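Local atomic coordinates of Myo-inositol phosphohydrolase (Mitsuokella multacida, PDB entry 4WU3), a protein that probably removes phosphate groups from inositol hexakisphosphate (phytate) and related inositol phosphates, as a phosphatase of the protein-tyrosine-phosphatase-like family. Residues D53-Q59 / S95-E101; V265-I271 / V304-Y308; H426-G431 / I487-E493; A517-D521 / S621-L626. The protein carries 2 engineered substitutions. All blocks are in the same frame, centred on the assembly; numbering follows the deposited sequence.

Contact 1: residues D53-Q59 / S95-E101; sequences DRADVNQ and SCFSEKE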
# COMPACT_ATOMS: atom_id res chain seq x y z
N ASP A 53 18.34 17.64 -10.17
CA ASP A 53 17.31 16.91 -10.90
C ASP A 53 17.67 16.87 -12.38
O ASP A 53 17.71 15.81 -13.00
CB ASP A 53 15.95 17.60 -10.74
CG ASP A 53 15.37 17.51 -9.33
OD1 ASP A 53 15.72 16.58 -8.57
OD2 ASP A 53 14.54 18.38 -8.99
N ARG A 54 17.90 18.06 -12.94
CA ARG A 54 18.23 18.22 -14.36
C ARG A 54 19.34 19.26 -14.55
O ARG A 54 19.17 20.43 -14.21
CB ARG A 54 17.01 18.67 -15.16
CG ARG A 54 15.77 17.80 -15.03
CD ARG A 54 16.02 16.39 -15.53
NE ARG A 54 16.20 16.39 -16.98
CZ ARG A 54 16.49 15.32 -17.70
NH1 ARG A 54 16.63 14.14 -17.12
NH2 ARG A 54 16.62 15.43 -19.01
N ALA A 55 20.46 18.81 -15.09
CA ALA A 55 21.52 19.71 -15.53
C ALA A 55 20.95 20.53 -16.66
O ALA A 55 20.09 20.05 -17.40
CB ALA A 55 22.73 18.91 -16.00
N ASP A 56 21.41 21.76 -16.80
CA ASP A 56 20.84 22.68 -17.78
C ASP A 56 21.40 22.46 -19.18
O ASP A 56 22.52 22.88 -19.48
CB ASP A 56 21.06 24.13 -17.37
CG ASP A 56 20.04 25.06 -17.96
OD1 ASP A 56 19.06 24.55 -18.56
OD2 ASP A 56 20.19 26.28 -17.82
N VAL A 57 20.61 21.82 -20.03
CA VAL A 57 21.07 21.38 -21.34
C VAL A 57 20.01 21.71 -22.38
O VAL A 57 18.83 21.54 -22.13
CB VAL A 57 21.30 19.87 -21.35
CG1 VAL A 57 21.81 19.43 -22.71
CG2 VAL A 57 22.29 19.47 -20.26
N ASN A 58 20.44 22.18 -23.55
CA ASN A 58 19.49 22.53 -24.62
C ASN A 58 18.95 21.28 -25.31
O ASN A 58 19.51 20.80 -26.28
CB ASN A 58 20.15 23.45 -25.64
CG ASN A 58 19.24 23.79 -26.79
OD1 ASN A 58 18.02 23.70 -26.69
ND2 ASN A 58 19.83 24.20 -27.91
N GLN A 59 17.83 20.76 -24.81
CA GLN A 59 17.27 19.53 -25.34
C GLN A 59 15.88 19.31 -24.75
O GLN A 59 15.53 19.89 -23.73
CB GLN A 59 18.16 18.35 -24.97
CG GLN A 59 18.16 18.06 -23.47
CD GLN A 59 19.06 16.90 -23.08
OE1 GLN A 59 19.66 16.24 -23.93
NE2 GLN A 59 19.17 16.66 -21.77
N SER A 95 9.51 14.12 -17.91
CA SER A 95 10.19 14.28 -16.64
C SER A 95 10.27 15.75 -16.27
O SER A 95 9.91 16.63 -17.05
CB SER A 95 11.63 13.79 -16.79
OG SER A 95 12.39 14.74 -17.54
N CYS A 96 10.81 16.02 -15.09
CA CYS A 96 11.10 17.38 -14.76
C CYS A 96 12.13 17.90 -15.75
O CYS A 96 12.78 17.11 -16.44
CB CYS A 96 11.57 17.50 -13.31
SG CYS A 96 13.06 16.60 -12.89
N PHE A 97 12.25 19.22 -15.84
CA PHE A 97 13.05 19.88 -16.85
C PHE A 97 13.89 21.02 -16.27
O PHE A 97 13.47 21.73 -15.34
CB PHE A 97 12.15 20.43 -17.98
CG PHE A 97 10.88 21.09 -17.50
CD1 PHE A 97 10.91 22.35 -16.91
CD2 PHE A 97 9.65 20.46 -17.66
CE1 PHE A 97 9.74 22.95 -16.46
CE2 PHE A 97 8.47 21.07 -17.22
CZ PHE A 97 8.52 22.31 -16.62
N SER A 98 15.10 21.18 -16.83
CA SER A 98 15.90 22.38 -16.60
C SER A 98 15.28 23.53 -17.38
O SER A 98 14.32 23.35 -18.13
CB SER A 98 17.34 22.16 -17.07
OG SER A 98 17.44 22.28 -18.48
N GLU A 99 15.82 24.72 -17.20
CA GLU A 99 15.29 25.89 -17.91
C GLU A 99 15.45 25.76 -19.43
O GLU A 99 14.52 26.04 -20.18
CB GLU A 99 15.98 27.15 -17.42
CG GLU A 99 15.33 28.42 -17.90
CD GLU A 99 15.97 29.65 -17.28
OE1 GLU A 99 17.19 29.61 -17.02
OE2 GLU A 99 15.27 30.66 -17.08
N LYS A 100 16.62 25.34 -19.90
CA LYS A 100 16.82 25.12 -21.33
C LYS A 100 15.92 24.01 -21.88
O LYS A 100 15.52 24.04 -23.04
CB LYS A 100 18.28 24.81 -21.64
CG LYS A 100 19.23 25.98 -21.43
CD LYS A 100 20.64 25.66 -21.88
CE LYS A 100 21.64 26.70 -21.40
NZ LYS A 100 21.32 28.03 -21.98
N GLU A 101 15.60 23.02 -21.05
CA GLU A 101 14.69 21.96 -21.50
C GLU A 101 13.27 22.50 -21.62
O GLU A 101 12.52 22.13 -22.53
CB GLU A 101 14.76 20.73 -20.59
CG GLU A 101 16.09 20.00 -20.69
CD GLU A 101 16.28 18.93 -19.63
OE1 GLU A 101 15.78 19.09 -18.49
OE2 GLU A 101 16.95 17.92 -19.95
O HOH W 1 19.33 17.61 -18.17
O HOH W 2 19.11 28.47 -18.75
O HOH W 3 16.29 25.13 -25.25

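Contact 2: residues V265-I271 / V304-Y308; sequences VSFDDII and VQHFY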
# COMPACT_ATOMS: atom_id res chain seq x y z
N VAL A 265 -13.74 5.86 -26.65
CA VAL A 265 -12.60 4.94 -26.56
C VAL A 265 -12.64 4.13 -25.27
O VAL A 265 -12.95 4.65 -24.20
CB VAL A 265 -11.27 5.72 -26.66
CG1 VAL A 265 -10.08 4.79 -26.59
CG2 VAL A 265 -11.24 6.52 -27.96
N SER A 266 -12.30 2.86 -25.36
CA SER A 266 -12.35 1.99 -24.20
C SER A 266 -11.23 2.28 -23.22
O SER A 266 -10.18 2.81 -23.58
CB SER A 266 -12.28 0.54 -24.62
OG SER A 266 -10.98 0.23 -25.07
N PHE A 267 -11.46 1.91 -21.97
CA PHE A 267 -10.46 2.05 -20.93
C PHE A 267 -9.15 1.35 -21.31
O PHE A 267 -8.08 1.94 -21.23
CB PHE A 267 -10.99 1.51 -19.59
CG PHE A 267 -9.96 1.47 -18.51
CD1 PHE A 267 -9.54 2.64 -17.90
CD2 PHE A 267 -9.41 0.27 -18.11
CE1 PHE A 267 -8.58 2.61 -16.91
CE2 PHE A 267 -8.44 0.24 -17.13
CZ PHE A 267 -8.02 1.41 -16.54
N ASP A 268 -9.26 0.11 -21.75
CA ASP A 268 -8.07 -0.67 -22.10
C ASP A 268 -7.23 -0.01 -23.20
O ASP A 268 -6.01 -0.08 -23.17
CB ASP A 268 -8.47 -2.08 -22.53
CG ASP A 268 -8.91 -2.94 -21.36
OD1 ASP A 268 -8.61 -2.58 -20.20
OD2 ASP A 268 -9.56 -3.98 -21.60
N ASP A 269 -7.90 0.59 -24.17
CA ASP A 269 -7.21 1.19 -25.29
C ASP A 269 -6.43 2.41 -24.81
O ASP A 269 -5.29 2.65 -25.20
CB ASP A 269 -8.20 1.56 -26.40
CG ASP A 269 -8.53 0.36 -27.32
OD1 ASP A 269 -7.90 -0.72 -27.16
OD2 ASP A 269 -9.41 0.51 -28.19
N ILE A 270 -7.05 3.18 -23.92
CA ILE A 270 -6.39 4.35 -23.39
C ILE A 270 -5.11 3.95 -22.64
O ILE A 270 -4.03 4.49 -22.90
CB ILE A 270 -7.35 5.16 -22.50
CG1 ILE A 270 -8.46 5.78 -23.38
CG2 ILE A 270 -6.60 6.25 -21.77
CD1 ILE A 270 -9.44 6.65 -22.62
N ILE A 271 -5.22 2.99 -21.73
CA ILE A 271 -4.07 2.50 -20.97
C ILE A 271 -2.94 2.05 -21.91
O ILE A 271 -1.79 2.44 -21.73
CB ILE A 271 -4.47 1.32 -20.05
CG1 ILE A 271 -5.38 1.80 -18.93
CG2 ILE A 271 -3.23 0.64 -19.46
CD1 ILE A 271 -4.70 2.76 -17.98
N VAL A 304 -7.34 4.69 -11.92
CA VAL A 304 -7.66 5.16 -13.27
C VAL A 304 -8.92 4.46 -13.80
O VAL A 304 -9.63 5.02 -14.61
CB VAL A 304 -6.49 5.07 -14.28
CG1 VAL A 304 -5.54 6.23 -14.05
CG2 VAL A 304 -5.77 3.74 -14.20
N GLN A 305 -9.18 3.24 -13.33
CA GLN A 305 -10.43 2.55 -13.66
C GLN A 305 -11.60 3.35 -13.09
O GLN A 305 -12.61 3.56 -13.76
CB GLN A 305 -10.45 1.13 -13.10
CG GLN A 305 -9.40 0.21 -13.69
CD GLN A 305 -9.41 -1.18 -13.06
OE1 GLN A 305 -8.56 -1.51 -12.24
NE2 GLN A 305 -10.38 -1.99 -13.45
N HIS A 306 -11.48 3.79 -11.85
CA HIS A 306 -12.57 4.51 -11.21
C HIS A 306 -12.78 5.88 -11.84
O HIS A 306 -13.91 6.31 -12.02
CB HIS A 306 -12.33 4.68 -9.71
CG HIS A 306 -12.22 3.38 -8.97
ND1 HIS A 306 -13.09 2.33 -9.16
CD2 HIS A 306 -11.33 2.97 -8.04
CE1 HIS A 306 -12.74 1.33 -8.38
NE2 HIS A 306 -11.67 1.69 -7.69
N PHE A 307 -11.68 6.56 -12.17
CA PHE A 307 -11.77 7.85 -12.87
C PHE A 307 -12.45 7.68 -14.24
O PHE A 307 -13.27 8.51 -14.63
CB PHE A 307 -10.39 8.48 -13.04
CG PHE A 307 -10.42 9.87 -13.62
CD1 PHE A 307 -10.70 10.97 -12.81
CD2 PHE A 307 -10.17 10.09 -14.96
CE1 PHE A 307 -10.73 12.25 -13.35
CE2 PHE A 307 -10.22 11.36 -15.49
CZ PHE A 307 -10.49 12.44 -14.69
N TYR A 308 -12.10 6.61 -14.97
CA TYR A 308 -12.76 6.32 -16.25
C TYR A 308 -14.28 6.20 -16.08
O TYR A 308 -15.06 6.85 -16.81
CB TYR A 308 -12.24 5.01 -16.84
CG TYR A 308 -12.80 4.67 -18.20
CD1 TYR A 308 -12.24 5.19 -19.36
CD2 TYR A 308 -13.89 3.81 -18.33
CE1 TYR A 308 -12.74 4.88 -20.60
CE2 TYR A 308 -14.40 3.49 -19.58
CZ TYR A 308 -13.81 4.02 -20.72
OH TYR A 308 -14.31 3.72 -21.97

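Contact 3: residues H426-G431 / I487-E493; sequences HGVFNG and IESVMTE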
# COMPACT_ATOMS: atom_id res chain seq x y z
N HIS A 426 -18.08 26.35 20.45
CA HIS A 426 -18.10 26.23 21.91
C HIS A 426 -19.19 27.12 22.50
O HIS A 426 -19.75 27.98 21.80
CB HIS A 426 -16.77 26.62 22.54
CG HIS A 426 -16.45 28.07 22.43
ND1 HIS A 426 -16.38 28.91 23.53
CD2 HIS A 426 -16.21 28.85 21.35
CE1 HIS A 426 -16.09 30.14 23.12
NE2 HIS A 426 -15.99 30.13 21.80
N GLY A 427 -19.45 26.92 23.79
CA GLY A 427 -20.44 27.70 24.51
C GLY A 427 -20.46 27.35 25.98
O GLY A 427 -19.45 26.92 26.53
N VAL A 428 -21.61 27.53 26.61
CA VAL A 428 -21.76 27.28 28.04
C VAL A 428 -22.98 26.41 28.30
O VAL A 428 -24.10 26.76 27.91
CB VAL A 428 -21.90 28.61 28.82
CG1 VAL A 428 -21.90 28.36 30.33
CG2 VAL A 428 -20.78 29.55 28.46
N PHE A 429 -22.76 25.27 28.95
CA PHE A 429 -23.82 24.37 29.41
C PHE A 429 -23.86 24.37 30.92
O PHE A 429 -22.87 23.97 31.54
CB PHE A 429 -23.56 22.93 28.97
CG PHE A 429 -23.74 22.68 27.51
CD1 PHE A 429 -24.29 23.64 26.68
CD2 PHE A 429 -23.38 21.47 26.97
CE1 PHE A 429 -24.47 23.41 25.33
CE2 PHE A 429 -23.55 21.21 25.62
CZ PHE A 429 -24.09 22.19 24.80
N ASN A 430 -24.98 24.78 31.52
CA ASN A 430 -25.12 24.79 32.99
C ASN A 430 -23.99 25.52 33.71
O ASN A 430 -23.63 25.15 34.83
CB ASN A 430 -25.17 23.37 33.56
CG ASN A 430 -26.28 22.53 32.97
OD1 ASN A 430 -27.29 23.04 32.50
ND2 ASN A 430 -26.10 21.21 33.01
N GLY A 431 -23.43 26.54 33.07
CA GLY A 431 -22.34 27.30 33.68
C GLY A 431 -20.97 26.80 33.30
O GLY A 431 -19.97 27.50 33.53
N ILE A 487 -28.81 18.83 30.27
CA ILE A 487 -28.44 20.19 29.92
C ILE A 487 -29.59 21.13 30.23
O ILE A 487 -30.58 21.15 29.49
CB ILE A 487 -28.05 20.30 28.43
CG1 ILE A 487 -26.95 19.30 28.07
CG2 ILE A 487 -27.59 21.72 28.11
CD1 ILE A 487 -25.79 19.29 29.05
N GLU A 488 -29.47 21.89 31.32
CA GLU A 488 -30.55 22.77 31.78
C GLU A 488 -30.44 24.17 31.18
O GLU A 488 -31.41 24.70 30.67
CB GLU A 488 -30.58 22.85 33.31
CG GLU A 488 -30.78 21.52 34.02
CD GLU A 488 -32.24 21.07 34.09
OE1 GLU A 488 -33.12 21.78 33.56
OE2 GLU A 488 -32.50 19.99 34.68
N SER A 489 -29.25 24.77 31.24
CA SER A 489 -29.06 26.09 30.64
C SER A 489 -27.98 26.12 29.56
O SER A 489 -26.95 25.43 29.65
CB SER A 489 -28.73 27.13 31.72
OG SER A 489 -27.44 26.90 32.26
N VAL A 490 -28.22 26.93 28.54
CA VAL A 490 -27.33 27.03 27.39
C VAL A 490 -27.16 28.48 26.92
O VAL A 490 -28.13 29.13 26.55
CB VAL A 490 -27.87 26.20 26.23
CG1 VAL A 490 -26.99 26.37 25.00
CG2 VAL A 490 -27.95 24.73 26.63
N MET A 491 -25.91 28.97 26.95
CA MET A 491 -25.54 30.31 26.45
C MET A 491 -24.39 30.19 25.45
O MET A 491 -23.64 29.21 25.47
CB MET A 491 -25.05 31.22 27.59
CG MET A 491 -26.03 31.48 28.72
SD MET A 491 -25.27 32.62 29.88
CE MET A 491 -24.43 31.47 30.98
N THR A 492 -24.26 31.19 24.57
CA THR A 492 -23.00 31.40 23.86
C THR A 492 -22.10 32.15 24.82
O THR A 492 -22.57 32.69 25.83
CB THR A 492 -23.15 32.24 22.57
OG1 THR A 492 -23.63 33.56 22.88
CG2 THR A 492 -24.10 31.59 21.62
N GLU A 493 -20.80 32.17 24.53
CA GLU A 493 -19.86 32.92 25.36
C GLU A 493 -20.15 34.41 25.26
O GLU A 493 -20.02 35.16 26.23
CB GLU A 493 -18.42 32.66 24.95
CG GLU A 493 -17.43 33.58 25.65
CD GLU A 493 -15.99 33.12 25.53
OE1 GLU A 493 -15.72 31.91 25.76
OE2 GLU A 493 -15.12 33.97 25.23
O HOH W 4 -20.14 30.56 22.33
O HOH W 5 -25.08 27.84 30.94

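Contact 4: residues A517-D521 / S621-L626; sequences AANID and SWSQWL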
# COMPACT_ATOMS: atom_id res chain seq x y z
N ALA A 517 -3.45 34.54 7.63
CA ALA A 517 -3.31 35.93 7.22
C ALA A 517 -4.59 36.71 7.44
O ALA A 517 -4.56 37.80 8.00
CB ALA A 517 -2.93 35.99 5.75
N ALA A 518 -5.72 36.15 7.00
CA ALA A 518 -7.02 36.80 7.16
C ALA A 518 -7.30 37.07 8.63
O ALA A 518 -7.78 38.14 8.99
CB ALA A 518 -8.13 35.94 6.57
N ASN A 519 -7.00 36.08 9.46
CA ASN A 519 -7.26 36.18 10.89
C ASN A 519 -6.41 37.25 11.57
O ASN A 519 -6.87 37.92 12.50
CB ASN A 519 -7.06 34.83 11.56
CG ASN A 519 -8.23 33.90 11.31
OD1 ASN A 519 -9.27 34.33 10.80
ND2 ASN A 519 -8.08 32.63 11.68
N ILE A 520 -5.19 37.43 11.09
CA ILE A 520 -4.29 38.44 11.63
C ILE A 520 -4.71 39.83 11.16
O ILE A 520 -4.68 40.78 11.92
CB ILE A 520 -2.82 38.14 11.26
CG1 ILE A 520 -2.33 36.90 12.01
CG2 ILE A 520 -1.93 39.33 11.59
CD1 ILE A 520 -0.89 36.53 11.74
N ASP A 521 -5.12 39.93 9.89
CA ASP A 521 -5.64 41.17 9.35
C ASP A 521 -6.88 41.62 10.12
O ASP A 521 -7.05 42.81 10.40
CB ASP A 521 -6.06 40.98 7.89
CG ASP A 521 -4.92 41.21 6.92
OD1 ASP A 521 -3.86 41.68 7.36
OD2 ASP A 521 -5.11 40.92 5.72
N SER A 621 -1.55 46.25 4.95
CA SER A 621 -1.99 45.09 5.70
C SER A 621 -0.95 43.98 5.69
O SER A 621 -0.05 43.96 4.86
CB SER A 621 -3.31 44.57 5.14
OG SER A 621 -3.11 43.94 3.89
N TRP A 622 -1.12 43.04 6.62
CA TRP A 622 -0.26 41.86 6.73
C TRP A 622 -0.36 40.99 5.48
O TRP A 622 0.65 40.50 4.99
CB TRP A 622 -0.66 41.07 7.97
CG TRP A 622 -0.12 39.67 8.12
CD1 TRP A 622 -0.85 38.53 8.10
CD2 TRP A 622 1.24 39.27 8.36
NE1 TRP A 622 -0.04 37.44 8.30
CE2 TRP A 622 1.24 37.87 8.46
CE3 TRP A 622 2.44 39.96 8.49
CZ2 TRP A 622 2.40 37.14 8.69
CZ3 TRP A 622 3.60 39.24 8.71
CH2 TRP A 622 3.57 37.84 8.81
N SER A 623 -1.57 40.82 4.97
CA SER A 623 -1.78 40.03 3.76
C SER A 623 -1.10 40.65 2.55
O SER A 623 -0.42 39.96 1.79
CB SER A 623 -3.28 39.85 3.50
OG SER A 623 -3.82 38.93 4.42
N GLN A 624 -1.28 41.96 2.36
CA GLN A 624 -0.64 42.68 1.25
C GLN A 624 0.89 42.61 1.39
O GLN A 624 1.60 42.36 0.42
CB GLN A 624 -1.12 44.13 1.20
CG GLN A 624 -2.59 44.30 0.83
CD GLN A 624 -3.11 45.71 1.11
OE1 GLN A 624 -2.41 46.53 1.69
NE2 GLN A 624 -4.35 45.98 0.71
N TRP A 625 1.40 42.81 2.60
CA TRP A 625 2.83 42.74 2.86
C TRP A 625 3.39 41.36 2.51
O TRP A 625 4.40 41.26 1.82
CB TRP A 625 3.12 43.06 4.33
CG TRP A 625 4.59 43.17 4.67
CD1 TRP A 625 5.40 44.26 4.46
CD2 TRP A 625 5.43 42.17 5.27
NE1 TRP A 625 6.67 43.99 4.91
CE2 TRP A 625 6.72 42.72 5.40
CE3 TRP A 625 5.20 40.85 5.72
CZ2 TRP A 625 7.79 42.00 5.95
CZ3 TRP A 625 6.26 40.14 6.26
CH2 TRP A 625 7.54 40.72 6.37
N LEU A 626 2.73 40.31 2.97
CA LEU A 626 3.13 38.95 2.62
C LEU A 626 3.20 38.80 1.11
O LEU A 626 4.14 38.20 0.59
CB LEU A 626 2.13 37.93 3.17
CG LEU A 626 2.21 37.61 4.66
CD1 LEU A 626 1.17 36.56 5.03
CD2 LEU A 626 3.60 37.15 5.04

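Contact 1: residues D53-Q59 / S95-E101
Asp53 rests its CB on Cys96 SG at 3.7 Å, while its carboxylate is taken by Ser135, Lys51 and Arg122. With Arg54 it faces Ala133 in a classic beta bulge where strand 49-54 ends. Arg54 then lays its aliphatic part along the loop, CG 3.4 Å from Cys96 O. Bends at chi2 (-62°) and chi3 (-69°) swing the guanidinium side-on to Glu101, nearly coplanar with the carboxylate. The result is a two-nitrogen salt bridge: NE meets the syn lone pair of Glu101 OE1 in an almost straight bond, and Arg54 NH2 reaches Glu101 OE2 at 2.7 Å. Ser95 OG sits over one face of the guanidinium. The same Glu101 closes a capping box at the start of helix 99-108, in which Ser98 N donates to Glu101 OE1 and Glu101 N to Ser98 OG, so the salt bridge grips a carboxylate already tied to the helix end. Ala55 O is joined to Glu101 OE2 through a water. Asp56 OD1 accepts two bonds at the start of the helix, from Ser98 OG at 2.8 Å on its anti side and from Lys100 N at 2.9 Å on its syn lone pair; the helix N terminus is likely to stabilise its negative charge. Val57 O lies against Lys100 CB and Glu101 CG. A second water links Asn58 OD1 to Lys100 O. Gln59 runs beside Glu101, their amide and carboxylate nearly coplanar, and its NE2 donates to the anti lone pair of Glu101 OE2 at 3.1 Å.

Contact 2: residues V265-I271 / V304-Y308
The Tyr308 ring carries Phe267 CB over the centre of one face, 3.7 Å from the centroid and practically on the ring normal, a textbook CH-pi contact; Val265 O lies at its edge, close to the ring plane. The Phe267 ring turns its own edge toward that face of Tyr308 in an offset edge-to-face pair, with centroids 5.6 Å apart and planes at 67°. Val304 CG2 is also at the Phe267 edge, and Ile271 CG1, one turn along the same helix, lies over one face of the ring. This is helix-helix packing between the first turn of helix 267-276 and the C-terminal half of helix 291-313, whose short segments run at 128° to one another with axes 11.2 Å apart. That wide spacing is bridged by the two aromatic side chains. Phe267 has its CG anti to the backbone N (chi1 173°), which sends the ring across toward the other helix, where CZ meets Gln305 CG at 3.4 Å. Gln305 NE2 binds a glycerol, probably from the crystallisation liquor. The buried Ile271 CD1 touches Val304 CG2, and Val304 and Ile270 continue onto helix 247-261. Ser266 caps helix 267-276 by accepting from Asp269 N. Just ahead of that cap, the Tyr308 hydroxyl donates to Val265 O: OH and O are 2.8 Å apart, with the hydroxyl tilted from the carbonyl plane.

Contact 3: residues H426-G431 / I487-E493
Val428 and Met491 form an antiparallel hydrogen-bonded pair: Val428 N donates to Met491 O at 2.9 Å and Met491 N to Val428 O at 3.0 Å. The next pair, Phe429 and Val490, is non-hydrogen-bonded, and beyond it Asn430 N donates to Ser489 O. Strand 490-491 is thereby added at the edge of a mixed sheet. Where strand 426-429 ends, Asn430 takes up positive phi, and its OD1 accepts from two backbone donors: Glu488 N at 2.7 Å, in the carbonyl plane on a lone pair, and Ser489 N at 2.9 Å, nearly in line with the C=O. Its ND2 is satisfied by Lys486 O. An alanine at Asn430 is likely to leave both amides without their acceptor and the 487-489 loop free to shift. Two waters bridge the segments: one joins His426 O to Glu493 N, the other Gly431 N to Ser489 OG. Gly427 suits its place, since a CB there would clash with Met491 O. On one face of the sheet Phe429 packs against Val490 CG2, with Ile487 CG2 over its ring, toward Leu460 of helix 449-463; on the other, Val428 CG1 meets Met491 CE. Glu493 OE1 stands at the edge of the His426 ring, 3.2 Å from CE1, but their firm polar partners are His539 and Asp420. With the peptide groups that join the strands satisfied by each other, by one amide side chain or by water, apolar side chains can pack on both faces.

Contact 4: residues A517-D521 / S621-L626
Trp622 and Ile520 make the tight part of this contact. Ile520 CG2 lies over one face of the indole, 4.1 Å from the centroid of the five-membered ring, and Leu626 CG over the other. Ala517 CA comes in at the ring edge, 3.7 Å from Trp622 CD1. With CG anti to its backbone N, Trp622 (chi1 167°) directs its indole at Ala517 and Ile520, and Phe606 and Tyr609 of helix 593-613 meet it edge-to-face. The two short segments, helix 517-521 and helix 622-626, run at 135° with their axes 9.4 Å apart, so the C-terminal helix is pinned across the start of helix 517-529.

The outer side is looser and polar, with Asp521 and Ser623 partly exposed. Ala517 CB touches Ser623 OG (3.3 Å) and, more distantly, Trp622 CD1 and Leu626 CD1. Here Asp521 reaches the N-terminal turn: Ser623 OG donates to OD2 at 2.7 Å, approaching from above the carboxylate plane, while Asp521 OD1 receives two weak bonds, from Trp622 N at 3.1 Å and Ser623 N. With an alanine in place of Asp521, the Ser623 hydroxyl would probably lose its acceptor and the amides of Trp622 and Ser623 their weak bonds to the carboxylate. Ser621 and Gln624 add a capping box, with a weak return bond from Ser621 N to Gln624 OE1. The first amides of the helix are thus met by two side chains, weakly by Asp521 and through Ser621 OG at Gln624 N, and the carboxylate is likely to be stabilised by the partial positive charge there.

In the fold
Contacts 1 and 2 lie in the N-terminal half of the chain and contacts 3 and 4 in the C-terminal half; contacts 1 and 3 are on opposite sides of its centre. Contact 3 is buried, the others partly so, and it alone is built on a strand pair. Contacts 2 and 4 join helices through aromatic side chains, whereas contact 1 ties a loop to a helix start chiefly by polar bonds to two carboxylates, one in a salt bridge. Each includes a residue at a helix N-cap, Ser98, Ser266, Thr492 or Ser621, but an acidic side chain from the facing segment reaches that first turn by direct bonds in contacts 1 and 4 alone.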